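Side-chain contacts in superoxide dismutase (Acidilobus saccharovorans, PDB 4FFK), which probably converts superoxide into molecular oxygen and hydrogen peroxide at a bound iron ion, as an iron superoxide dismutase: residues Asp29-Glu32 / Pro33-Ala37; Ser198-Leu202 / Ile203-Asp207. One frame throughout, in Å; residues are numbered along the deposited sequence.

Contacts 1 and 2 come in that order along the chain, one in each of the two family regions of an iron superoxide dismutase. Contact 1 (29-37) is the turn that leads into helix 37-66, within the alpha-hairpin region; contact 2 (198-207) joins helix 192-199 to helix 205-216 in the C-terminal region. Their centres lie about 13 Å apart, yet they touch: Ile34 CD1 packs 3.5 Å from Asp201 CB, and Leu202 CD1 comes to 3.7 Å from Leu31 CB and is equally near Ile35 CD1. Here the two regions meet through packing of Leu31, Ile34 and Ile35 against Leu202 and the CB of Asp201. Helix 37-66 contributes the iron ligand His43, and strand 172-178, against which contact 2 rests, ends in the ligand Asp178.

Contact 1. Residues Asp29-Glu32 / Pro33-Ala37; sequences DALE and PIISA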
loop_
_atom_site.group_PDB
_atom_site.type_symbol
_atom_site.label_atom_id
_atom_site.label_comp_id
_atom_site.label_asym_id
_atom_site.label_seq_id
_atom_site.Cartn_x
_atom_site.Cartn_y
_atom_site.Cartn_z
ATOM N N ASP A 29 7.857 33.999 -1.730
ATOM C CA ASP A 29 8.867 34.067 -0.700
ATOM C C ASP A 29 8.259 34.358 0.668
ATOM O O ASP A 29 8.980 34.633 1.628
ATOM C CB ASP A 29 9.958 35.076 -1.079
ATOM C CG ASP A 29 9.380 36.399 -1.448
ATOM O OD1 ASP A 29 8.335 36.745 -0.857
ATOM O OD2 ASP A 29 9.958 37.080 -2.318
ATOM N N ALA A 30 6.940 34.225 0.781
ATOM C CA ALA A 30 6.251 34.548 2.007
ATOM C C ALA A 30 6.677 33.648 3.169
ATOM O O ALA A 30 6.571 34.036 4.319
ATOM C CB ALA A 30 4.777 34.468 1.815
ATOM N N LEU A 31 7.162 32.433 2.867
ATOM C CA LEU A 31 7.500 31.483 3.902
ATOM C C LEU A 31 8.966 31.398 4.216
ATOM O O LEU A 31 9.346 30.616 5.066
ATOM C CB LEU A 31 6.961 30.075 3.525
ATOM C CG LEU A 31 5.509 30.063 3.100
ATOM C CD1 LEU A 31 5.163 28.534 2.869
ATOM C CD2 LEU A 31 4.538 30.629 4.120
ATOM N N GLU A 32 9.793 32.197 3.531
ATOM C CA GLU A 32 11.205 32.295 3.857
ATOM C C GLU A 32 11.438 32.754 5.310
ATOM O O GLU A 32 10.634 33.487 5.863
ATOM C CB GLU A 32 11.907 33.250 2.896
ATOM C CG GLU A 32 11.701 32.936 1.450
ATOM C CD GLU A 32 12.889 32.289 0.845
ATOM O OE1 GLU A 32 13.735 31.711 1.607
ATOM O OE2 GLU A 32 12.971 32.358 -0.401
ATOM N N PRO A 33 12.533 32.310 5.933
ATOM C CA PRO A 33 13.546 31.422 5.412
ATOM C C PRO A 33 13.182 29.925 5.634
ATOM O O PRO A 33 14.012 29.064 5.403
ATOM C CB PRO A 33 14.762 31.785 6.267
ATOM C CG PRO A 33 14.126 32.064 7.623
ATOM C CD PRO A 33 12.788 32.659 7.354
ATOM N N ILE A 34 11.951 29.634 6.066
ATOM C CA ILE A 34 11.601 28.237 6.437
ATOM C C ILE A 34 11.386 27.374 5.201
ATOM O O ILE A 34 11.903 26.275 5.114
ATOM C CB ILE A 34 10.396 28.186 7.366
ATOM C CG1 ILE A 34 10.781 28.892 8.677
ATOM C CG2 ILE A 34 10.025 26.752 7.699
ATOM C CD1 ILE A 34 9.581 29.148 9.561
ATOM N N ILE A 35 10.643 27.914 4.267
ATOM C CA ILE A 35 10.486 27.270 3.008
ATOM C C ILE A 35 10.790 28.283 1.932
ATOM O O ILE A 35 10.192 29.359 1.927
ATOM C CB ILE A 35 9.071 26.745 2.827
ATOM C CG1 ILE A 35 8.724 25.714 3.928
ATOM C CG2 ILE A 35 8.912 26.159 1.373
ATOM C CD1 ILE A 35 7.242 25.216 3.862
ATOM N N SER A 36 11.687 27.896 1.025
ATOM C CA SER A 36 12.191 28.789 0.007
ATOM C C SER A 36 11.191 29.090 -1.079
ATOM O O SER A 36 10.283 28.318 -1.355
ATOM C CB SER A 36 13.521 28.314 -0.592
ATOM O OG SER A 36 13.437 27.142 -1.392
ATOM N N ALA A 37 11.338 30.272 -1.679
ATOM C CA ALA A 37 10.596 30.577 -2.859
ATOM C C ALA A 37 10.756 29.484 -3.885
ATOM O O ALA A 37 9.794 29.195 -4.574
ATOM C CB ALA A 37 11.093 31.917 -3.489
HETATM O O HOH W 1 8.687 31.308 0.684
#
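Glu32 reaches forward to Ala37, five residues further on and the first residue of a helix, and grips its backbone N. Its CB stands beside the cis peptide bond that joins it to Pro33. CG passes 3.9 Å from Ile35 O, and a bend at the next bond (chi2 -103°) turns the carboxylate along the backbone of Ser36, where CD lies 3.7 Å from Ser36 CA. The two oxygens then part: OE1 sits between Ser36 CA and Pro33 CA, 3.8 Å from the latter, while OE2 accepts Ala37 N at 2.9 Å. This bond is straight at the hydrogen (171°), but the donor comes from above the carboxylate plane, 68° out of it. The negative charge beside the helix start would probably suit the helix dipole. Ser36 is the N-cap: its OG caps Thr39 N and is also hydrogen-bonded to Asp187.

Behind the glutamate, a type I turn over Asp29-Glu32 runs straight into a second bend, where Leu31 O takes a nearly linear bond from Ile35 N (3.1 Å) and a weak one from Ile34 N. Water 1 bridges the two bends, donating to Ile35 O at 2.8 Å and accepting from Leu31 N. Leu31 and Ile35 lie side by side, their CB atoms 4.0 Å apart, and both rest on Leu40 of helix 37-66. Ile34 O bonds to Tyr188 OH, and Ser36 touches Ile186, so residues 29-37 sit between the start of helix 37-66 and the short helix 185-188.

Contact 2. Residues Ser198-Leu202 / Ile203-Asp207; sequences SWWDL and INWDD
Trp199 offers the face of its six-membered ring to Ile203, whose CD1 lies 3.8 Å from the ring centroid and 23° off the normal, a CH-pi contact. The indole is swung there with CG opposite the backbone N (chi1 165°), and it also leans on Leu175 and Val177 of strand 172-178. With an alanine here, Ile203 CD1 would probably lose the aromatic face on one side of it, and a gap would open toward that strand.

Trp200 comes next, meeting the same methyl obliquely, with CE3 3.3 Å from Ile203 CD1. Its outer corner runs edge to edge with Trp205, CZ3 to CZ2 at 4.0 Å, while Lys128 makes a cation-pi contact with the ring. Trp200 O receives a weak bond from Ile203 N at 3.4 Å and a hydrogen from water 2, which in turn accepts Trp205 NE1 at 3.1 Å.

Past Asp201, the end of the Leu202 side chain leads away from 203-207, toward Leu31 and Ile35 of contact 1. Ile203 is thus wedged among three tryptophans, its CG2 over the face of Trp205. This is an aromatic cluster at a helix-loop-helix connection, packed on the antiparallel sheet of the mixed alpha and beta C-terminal domain of iron/manganese superoxide dismutases.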
loop_
_atom_site.group_PDB
_atom_site.type_symbol
_atom_site.label_atom_id
_atom_site.label_comp_id
_atom_site.label_asym_id
_atom_site.label_seq_id
_atom_site.Cartn_x
_atom_site.Cartn_y
_atom_site.Cartn_z
ATOM N N SER A 198 10.612 23.337 11.883
ATOM C CA SER A 198 10.461 24.738 11.497
ATOM C C SER A 198 9.093 25.041 10.931
ATOM O O SER A 198 8.581 26.144 11.039
ATOM C CB SER A 198 11.513 25.173 10.459
ATOM O OG SER A 198 12.763 24.566 10.670
ATOM N N TRP A 199 8.489 24.031 10.304
ATOM C CA TRP A 199 7.198 24.227 9.691
ATOM C C TRP A 199 6.175 24.721 10.698
ATOM O O TRP A 199 5.307 25.506 10.358
ATOM C CB TRP A 199 6.778 22.897 9.013
ATOM C CG TRP A 199 5.316 22.840 8.645
ATOM C CD1 TRP A 199 4.719 23.298 7.482
ATOM C CD2 TRP A 199 4.289 22.242 9.414
ATOM N NE1 TRP A 199 3.371 23.048 7.539
ATOM C CE2 TRP A 199 3.085 22.388 8.699
ATOM C CE3 TRP A 199 4.257 21.608 10.664
ATOM C CZ2 TRP A 199 1.828 21.913 9.188
ATOM C CZ3 TRP A 199 3.022 21.167 11.157
ATOM C CH2 TRP A 199 1.817 21.309 10.400
ATOM N N TRP A 200 6.332 24.337 11.960
ATOM C CA TRP A 200 5.497 24.878 13.051
ATOM C C TRP A 200 5.345 26.376 13.032
ATOM O O TRP A 200 4.262 26.895 13.345
ATOM C CB TRP A 200 5.983 24.405 14.424
ATOM C CG TRP A 200 5.768 22.916 14.599
ATOM C CD1 TRP A 200 6.662 21.956 14.370
ATOM C CD2 TRP A 200 4.539 22.255 14.915
ATOM N NE1 TRP A 200 6.115 20.717 14.591
ATOM C CE2 TRP A 200 4.794 20.875 14.887
ATOM C CE3 TRP A 200 3.238 22.694 15.149
ATOM C CZ2 TRP A 200 3.810 19.933 15.152
ATOM C CZ3 TRP A 200 2.259 21.756 15.443
ATOM C CH2 TRP A 200 2.554 20.404 15.434
ATOM N N ASP A 201 6.407 27.063 12.623
ATOM C CA ASP A 201 6.409 28.543 12.619
ATOM C C ASP A 201 5.651 29.161 11.471
ATOM O O ASP A 201 5.521 30.392 11.392
ATOM C CB ASP A 201 7.840 29.064 12.608
ATOM C CG ASP A 201 8.602 28.624 13.840
ATOM O OD1 ASP A 201 7.944 28.456 14.872
ATOM O OD2 ASP A 201 9.822 28.410 13.771
ATOM N N LEU A 202 5.195 28.315 10.541
ATOM C CA LEU A 202 4.437 28.800 9.408
ATOM C C LEU A 202 2.963 28.563 9.561
ATOM O O LEU A 202 2.165 29.051 8.759
ATOM C CB LEU A 202 4.921 28.090 8.155
ATOM C CG LEU A 202 6.333 28.425 7.690
ATOM C CD1 LEU A 202 6.558 27.805 6.372
ATOM C CD2 LEU A 202 6.434 29.972 7.563
ATOM N N ILE A 203 2.577 27.801 10.571
ATOM C CA ILE A 203 1.163 27.397 10.631
ATOM C C ILE A 203 0.260 28.602 10.758
ATOM O O ILE A 203 0.423 29.432 11.665
ATOM C CB ILE A 203 0.879 26.355 11.729
ATOM C CG1 ILE A 203 1.609 25.067 11.388
ATOM C CG2 ILE A 203 -0.624 26.026 11.798
ATOM C CD1 ILE A 203 1.864 24.192 12.562
ATOM N N ASN A 204 -0.635 28.734 9.794
ATOM C CA ASN A 204 -1.770 29.594 9.947
ATOM C C ASN A 204 -2.851 28.955 10.816
ATOM O O ASN A 204 -3.783 28.278 10.346
ATOM C CB ASN A 204 -2.267 30.046 8.600
ATOM C CG ASN A 204 -3.358 31.073 8.724
ATOM O OD1 ASN A 204 -3.715 31.687 7.759
ATOM N ND2 ASN A 204 -3.928 31.204 9.904
ATOM N N TRP A 205 -2.751 29.194 12.113
ATOM C CA TRP A 205 -3.714 28.615 13.044
ATOM C C TRP A 205 -5.154 29.139 12.904
ATOM O O TRP A 205 -6.100 28.514 13.406
ATOM C CB TRP A 205 -3.215 28.684 14.495
ATOM C CG TRP A 205 -2.169 27.694 14.781
ATOM C CD1 TRP A 205 -0.841 27.942 14.958
ATOM C CD2 TRP A 205 -2.331 26.269 14.902
ATOM N NE1 TRP A 205 -0.170 26.775 15.211
ATOM C CE2 TRP A 205 -1.053 25.729 15.173
ATOM C CE3 TRP A 205 -3.433 25.396 14.785
ATOM C CZ2 TRP A 205 -0.831 24.348 15.325
ATOM C CZ3 TRP A 205 -3.226 24.035 14.990
ATOM C CH2 TRP A 205 -1.931 23.523 15.248
ATOM N N ASP A 206 -5.320 30.273 12.239
ATOM C CA ASP A 206 -6.652 30.828 11.997
ATOM C C ASP A 206 -7.319 30.045 10.902
ATOM O O ASP A 206 -8.530 29.751 10.987
ATOM C CB ASP A 206 -6.600 32.290 11.551
ATOM C CG ASP A 206 -6.136 33.229 12.668
ATOM O OD1 ASP A 206 -6.469 32.999 13.856
ATOM O OD2 ASP A 206 -5.414 34.175 12.333
ATOM N N ASP A 207 -6.536 29.779 9.853
ATOM C CA ASP A 207 -6.973 28.905 8.783
ATOM C C ASP A 207 -7.467 27.574 9.372
ATOM O O ASP A 207 -8.565 27.144 9.042
ATOM C CB ASP A 207 -5.856 28.630 7.807
ATOM C CG ASP A 207 -6.200 27.481 6.893
ATOM O OD1 ASP A 207 -7.009 27.664 5.986
ATOM O OD2 ASP A 207 -5.723 26.373 7.171
HETATM O O HOH W 2 2.854 26.270 15.657
#